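Local structure of PduO-type ATP--cob(I)alamin adenosyltransferase (Sulfolobus tokodaii, 1WOZ) at residues I45-M50 with K162-S167; V113-R118 with A155-A160. The protein probably transfers an adenosyl group from ATP to the cobalt of cob(I)alamin, as expected of a PduO-type corrinoid adenosyltransferase. One frame throughout, in Å; residues are numbered along the deposited sequence.

Interaction 1 (I45-M50 with K162-S167); sequences IPWEDM and KRRNVS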
loop_
_atom_site.group_PDB
_atom_site.type_symbol
_atom_site.label_atom_id
_atom_site.label_comp_id
_atom_site.label_asym_id
_atom_site.label_seq_id
_atom_site.Cartn_x
_atom_site.Cartn_y
_atom_site.Cartn_z
ATOM N N ILE A 45 16.833 0.196 -3.813
ATOM C CA ILE A 45 17.531 -0.280 -5.010
ATOM C C ILE A 45 18.928 0.341 -5.073
ATOM O O ILE A 45 19.079 1.564 -5.042
ATOM C CB ILE A 45 16.704 0.120 -6.275
ATOM C CG1 ILE A 45 15.447 -0.754 -6.365
ATOM C CG2 ILE A 45 17.526 -0.007 -7.539
ATOM C CD1 ILE A 45 14.429 -0.188 -7.387
ATOM N N PRO A 46 19.967 -0.495 -5.193
ATOM C CA PRO A 46 21.335 0.025 -5.249
ATOM C C PRO A 46 21.857 0.408 -6.635
ATOM O O PRO A 46 22.916 1.020 -6.754
ATOM C CB PRO A 46 22.143 -1.124 -4.656
ATOM C CG PRO A 46 21.447 -2.333 -5.285
ATOM C CD PRO A 46 19.963 -1.974 -5.122
ATOM N N TRP A 47 21.131 0.071 -7.685
ATOM C CA TRP A 47 21.638 0.329 -9.028
ATOM C C TRP A 47 21.344 1.727 -9.523
ATOM O O TRP A 47 20.193 2.177 -9.538
ATOM C CB TRP A 47 21.077 -0.720 -9.978
ATOM C CG TRP A 47 21.289 -2.120 -9.451
ATOM C CD1 TRP A 47 22.482 -2.773 -9.281
ATOM C CD2 TRP A 47 20.275 -3.009 -8.973
ATOM N NE1 TRP A 47 22.269 -4.014 -8.725
ATOM C CE2 TRP A 47 20.926 -4.187 -8.524
ATOM C CE3 TRP A 47 18.884 -2.925 -8.881
ATOM C CZ2 TRP A 47 20.231 -5.267 -7.985
ATOM C CZ3 TRP A 47 18.182 -4.009 -8.340
ATOM C CH2 TRP A 47 18.860 -5.164 -7.900
ATOM N N GLU A 48 22.392 2.403 -9.967
ATOM C CA GLU A 48 22.248 3.791 -10.390
ATOM C C GLU A 48 21.384 4.017 -11.602
ATOM O O GLU A 48 20.736 5.066 -11.696
ATOM C CB GLU A 48 23.625 4.423 -10.634
ATOM C CG GLU A 48 24.493 4.514 -9.408
ATOM C CD GLU A 48 23.906 5.384 -8.328
ATOM O OE1 GLU A 48 23.300 6.448 -8.634
ATOM O OE2 GLU A 48 24.065 5.003 -7.158
ATOM N N ASP A 49 21.362 3.066 -12.536
ATOM C CA ASP A 49 20.533 3.256 -13.708
ATOM C C ASP A 49 19.067 3.282 -13.356
ATOM O O ASP A 49 18.315 4.114 -13.883
ATOM C CB ASP A 49 20.812 2.206 -14.809
ATOM C CG ASP A 49 20.714 0.742 -14.327
ATOM O OD1 ASP A 49 20.585 0.456 -13.110
ATOM O OD2 ASP A 49 20.792 -0.136 -15.211
HETATM N N MSE A 50 18.652 2.384 -12.465
HETATM C CA MSE A 50 17.254 2.355 -12.055
HETATM C C MSE A 50 16.886 3.557 -11.195
HETATM O O MSE A 50 15.791 4.096 -11.321
HETATM C CB MSE A 50 16.935 1.074 -11.281
HETATM C CG MSE A 50 16.812 -0.135 -12.167
HETATM SE SE MSE A 50 16.164 -1.662 -11.137
HETATM C CE MSE A 50 17.003 -3.082 -12.193
ATOM N N LYS A 162 17.558 -10.785 -11.819
ATOM C CA LYS A 162 18.748 -11.280 -12.522
ATOM C C LYS A 162 20.021 -10.782 -11.842
ATOM O O LYS A 162 20.961 -11.556 -11.600
ATOM C CB LYS A 162 18.752 -10.807 -13.974
ATOM C CG LYS A 162 19.980 -11.247 -14.764
ATOM C CD LYS A 162 19.846 -10.793 -16.211
ATOM C CE LYS A 162 21.108 -11.081 -17.025
ATOM N NZ LYS A 162 21.264 -12.537 -17.265
ATOM N N ARG A 163 20.070 -9.488 -11.529
ATOM C CA ARG A 163 21.252 -8.937 -10.874
ATOM C C ARG A 163 21.458 -9.523 -9.484
ATOM O O ARG A 163 22.570 -9.482 -8.952
ATOM C CB ARG A 163 21.164 -7.404 -10.785
ATOM C CG ARG A 163 21.239 -6.732 -12.161
ATOM C CD ARG A 163 21.184 -5.189 -12.058
ATOM N NE ARG A 163 21.136 -4.563 -13.377
ATOM C CZ ARG A 163 20.990 -3.256 -13.580
ATOM N NH1 ARG A 163 20.887 -2.434 -12.543
ATOM N NH2 ARG A 163 20.918 -2.773 -14.816
ATOM N N ARG A 164 20.390 -10.055 -8.889
ATOM C CA ARG A 164 20.476 -10.655 -7.566
ATOM C C ARG A 164 20.572 -12.192 -7.606
ATOM O O ARG A 164 20.497 -12.849 -6.565
ATOM C CB ARG A 164 19.249 -10.264 -6.719
ATOM C CG ARG A 164 19.282 -8.846 -6.196
ATOM C CD ARG A 164 20.456 -8.674 -5.232
ATOM N NE ARG A 164 20.390 -7.404 -4.507
ATOM C CZ ARG A 164 21.449 -6.639 -4.250
ATOM N NH1 ARG A 164 22.657 -7.014 -4.666
ATOM N NH2 ARG A 164 21.311 -5.504 -3.568
ATOM N N ASN A 165 20.744 -12.770 -8.789
ATOM C CA ASN A 165 20.826 -14.237 -8.907
ATOM C C ASN A 165 19.599 -14.956 -8.384
ATOM O O ASN A 165 19.679 -16.058 -7.843
ATOM C CB ASN A 165 22.080 -14.771 -8.200
ATOM C CG ASN A 165 23.340 -14.507 -9.007
ATOM O OD1 ASN A 165 23.894 -13.412 -8.966
ATOM N ND2 ASN A 165 23.775 -15.501 -9.770
ATOM N N VAL A 166 18.448 -14.332 -8.578
ATOM C CA VAL A 166 17.187 -14.903 -8.151
ATOM C C VAL A 166 16.367 -15.289 -9.391
ATOM O O VAL A 166 16.215 -14.486 -10.304
ATOM C CB VAL A 166 16.397 -13.865 -7.314
ATOM C CG1 VAL A 166 14.972 -14.368 -7.076
ATOM C CG2 VAL A 166 17.127 -13.599 -5.993
ATOM N N SER A 167 15.854 -16.521 -9.427
ATOM C CA SER A 167 15.028 -16.985 -10.547
ATOM C C SER A 167 13.595 -16.487 -10.412
ATOM O O SER A 167 13.082 -16.329 -9.302
ATOM C CB SER A 167 14.969 -18.519 -10.592
ATOM O OG SER A 167 16.249 -19.078 -10.731
#
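Arg163 reaches Asp49 end-on with two nitrogens, one to each carboxylate oxygen. NH1 of Arg163 donates to OD1 of Asp49 at 3.0 Å and NH2 of Arg163 to OD2 of Asp49 at 2.7 Å, both bonds nearly straight (about 175°). Both oxygens use their syn lone pairs, and carboxylate and guanidinium planes lie only 10° apart. The arginine gets there by running fully extended from CG to NE, across one face of the Trp47 indole: its CD sits 3.6 Å from the centroid of the five-membered ring, a CH-pi contact, and its CZ makes a cation-pi contact with the same ring. Pro46 CG packs over the opposite face of the indole. The guanidinium stands nearly perpendicular to the indole, its edge turned to CB of Trp47, while CE of selenomethionine Met50 lies over one of its faces. Trp47 is the N-cap residue of helix 48-69, and Arg163 closes helix 140-163, which ends in a Schellman motif with Asn165 at C-prime; the contact thus joins a helix start to a helix end in the helical bundle. Replacing Arg163 by an alanine is likely to leave Asp49, and Glu95 of helix 79-96, which pairs with Arg163 NH2, without their shared counter-charge, and the five-membered ring without CD over it. Toward solvent the packing thins at exposed Arg164. Bent at chi2 (-64°), it turns a guanidinium face to CZ2 of Trp47, which lies 4.1 Å from NE of Arg164, while NH2 of Arg164 forms a salt bridge with Glu110 of helix 109-134.

Interaction 2 (V113-R118 with A155-A160); sequences VLHVTR and AMALVA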
loop_
_atom_site.group_PDB
_atom_site.type_symbol
_atom_site.label_atom_id
_atom_site.label_comp_id
_atom_site.label_asym_id
_atom_site.label_seq_id
_atom_site.Cartn_x
_atom_site.Cartn_y
_atom_site.Cartn_z
ATOM N N VAL A 113 9.812 -4.951 -4.135
ATOM C CA VAL A 113 9.302 -3.601 -3.937
ATOM C C VAL A 113 8.891 -2.985 -5.268
ATOM O O VAL A 113 7.938 -2.185 -5.326
ATOM C CB VAL A 113 10.315 -2.705 -3.200
ATOM C CG1 VAL A 113 9.689 -1.329 -2.928
ATOM C CG2 VAL A 113 10.670 -3.336 -1.862
ATOM N N LEU A 114 9.593 -3.353 -6.344
ATOM C CA LEU A 114 9.231 -2.867 -7.684
ATOM C C LEU A 114 7.869 -3.416 -8.108
ATOM O O LEU A 114 7.079 -2.699 -8.740
ATOM C CB LEU A 114 10.307 -3.257 -8.714
ATOM C CG LEU A 114 11.569 -2.356 -8.565
ATOM C CD1 LEU A 114 12.764 -3.014 -9.270
ATOM C CD2 LEU A 114 11.312 -0.961 -9.150
ATOM N N HIS A 115 7.593 -4.682 -7.778
ATOM C CA HIS A 115 6.299 -5.266 -8.113
ATOM C C HIS A 115 5.177 -4.616 -7.301
ATOM O O HIS A 115 4.058 -4.443 -7.795
ATOM C CB HIS A 115 6.295 -6.782 -7.861
ATOM C CG HIS A 115 6.869 -7.567 -8.993
ATOM N ND1 HIS A 115 6.319 -7.541 -10.258
ATOM C CD2 HIS A 115 7.953 -8.382 -9.065
ATOM C CE1 HIS A 115 7.040 -8.303 -11.063
ATOM N NE2 HIS A 115 8.037 -8.823 -10.364
ATOM N N VAL A 116 5.454 -4.296 -6.039
ATOM C CA VAL A 116 4.428 -3.630 -5.243
ATOM C C VAL A 116 4.126 -2.270 -5.894
ATOM O O VAL A 116 2.964 -1.875 -6.059
ATOM C CB VAL A 116 4.905 -3.386 -3.787
ATOM C CG1 VAL A 116 3.993 -2.354 -3.112
ATOM C CG2 VAL A 116 4.912 -4.711 -2.999
ATOM N N THR A 117 5.186 -1.563 -6.261
ATOM C CA THR A 117 5.057 -0.251 -6.885
ATOM C C THR A 117 4.291 -0.394 -8.209
ATOM O O THR A 117 3.408 0.413 -8.525
ATOM C CB THR A 117 6.467 0.350 -7.088
ATOM O OG1 THR A 117 7.114 0.404 -5.810
ATOM C CG2 THR A 117 6.396 1.770 -7.655
ATOM N N ARG A 118 4.603 -1.453 -8.957
ATOM C CA ARG A 118 3.922 -1.738 -10.215
ATOM C C ARG A 118 2.398 -1.945 -9.995
ATOM O O ARG A 118 1.547 -1.423 -10.739
ATOM C CB ARG A 118 4.566 -2.998 -10.834
ATOM C CG ARG A 118 3.902 -3.570 -12.107
ATOM C CD ARG A 118 4.413 -5.028 -12.392
ATOM N NE ARG A 118 4.055 -5.926 -11.285
ATOM C CZ ARG A 118 2.818 -6.319 -11.003
ATOM N NH1 ARG A 118 1.792 -5.930 -11.768
ATOM N NH2 ARG A 118 2.588 -7.020 -9.893
ATOM N N ALA A 155 9.638 -4.597 -16.096
ATOM C CA ALA A 155 10.935 -4.910 -16.700
ATOM C C ALA A 155 12.070 -4.683 -15.727
ATOM O O ALA A 155 13.052 -5.438 -15.709
ATOM C CB ALA A 155 11.141 -4.067 -17.980
HETATM N N MSE A 156 11.941 -3.652 -14.888
HETATM C CA MSE A 156 12.991 -3.392 -13.923
HETATM C C MSE A 156 13.040 -4.497 -12.877
HETATM O O MSE A 156 14.113 -4.859 -12.422
HETATM C CB MSE A 156 12.778 -2.045 -13.217
HETATM C CG MSE A 156 12.962 -0.831 -14.094
HETATM SE SE MSE A 156 12.637 0.717 -12.921
HETATM C CE MSE A 156 13.352 2.153 -14.028
ATOM N N ALA A 157 11.883 -5.022 -12.486
ATOM C CA ALA A 157 11.848 -6.091 -11.488
ATOM C C ALA A 157 12.532 -7.359 -12.029
ATOM O O ALA A 157 13.188 -8.084 -11.276
ATOM C CB ALA A 157 10.386 -6.393 -11.076
ATOM N N LEU A 158 12.383 -7.622 -13.329
ATOM C CA LEU A 158 13.045 -8.783 -13.947
ATOM C C LEU A 158 14.568 -8.616 -13.867
ATOM O O LEU A 158 15.298 -9.567 -13.543
ATOM C CB LEU A 158 12.666 -8.907 -15.434
ATOM C CG LEU A 158 11.182 -9.050 -15.777
ATOM C CD1 LEU A 158 11.024 -9.135 -17.295
ATOM C CD2 LEU A 158 10.600 -10.295 -15.078
ATOM N N VAL A 159 15.046 -7.414 -14.189
ATOM C CA VAL A 159 16.470 -7.147 -14.150
ATOM C C VAL A 159 16.985 -7.183 -12.711
ATOM O O VAL A 159 18.100 -7.690 -12.455
ATOM C CB VAL A 159 16.816 -5.790 -14.834
ATOM C CG1 VAL A 159 18.283 -5.425 -14.560
ATOM C CG2 VAL A 159 16.595 -5.913 -16.369
ATOM N N ALA A 160 16.183 -6.680 -11.766
ATOM C CA ALA A 160 16.581 -6.710 -10.351
ATOM C C ALA A 160 16.856 -8.148 -9.898
ATOM O O ALA A 160 17.862 -8.420 -9.202
ATOM C CB ALA A 160 15.473 -6.105 -9.467
#
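Leu114 faces Ala157 where helices 109-134 and 140-163 pack as antiparallel neighbours in the core of the subunit's helical bundle, the short segments at 171° with axes 9.0 Å apart and every touching residue buried. The CA atoms of Leu114 and Ala157 are 5.6 Å apart, a closeness that the small alanine permits. From the backbone outward, CB of Leu114 meets CB of Ala157 at 3.9 Å. With CG anti to the carbonyl carbon (chi1 -75°), the chain then carries CD1 over the neighbouring helix, where it touches O of Met156 and N of Ala157; CD1 of Leu114 is also 4.1 Å from CB of Ala160, and CB of selenomethionine Met156 is equally near. The other branch, CD2, turns to Ile45 in the loop before helix 48-69. One residue on, the His115 ring lays a face over Ala157: CB of Ala157 is 3.8 Å from the ring centroid, a CH-pi contact offset toward NE2. Arg118 NE donates to ND1 of His115 at 3.0 Å, almost in the ring plane, which helps fix the ring's rotation. Between the two helices the contact is apolar and CH-pi in kind, so its cohesion probably comes from burial and close fit; the polar bonds lie to the side, one within helix 109-134 and one a salt bridge from Arg118 to Asp32 of a neighbouring subunit.

From the N terminus, the chain leaves helix 23-44 and passes through 45-50 into helix 48-69, continues through helix 79-96, and enters helix 109-134, which carries 113-118. After the turn into helix 140-163 it reaches 155-160, where interaction 2 closes a loop of 36 intervening residues. A few residues later 162-167 meets 45-50, and interaction 1 closes a loop of 111 residues within which interaction 2 is nested. Both use helix 140-163, with centres 10 Å apart, and they touch: Trp47 CZ3 lies 3.6 Å from Ala160 CB, and Met50 CE lies 3.6 Å from Val159 CG1. Together they tie helices 48-69 and 109-134 to the C-terminal part of helix 140-163.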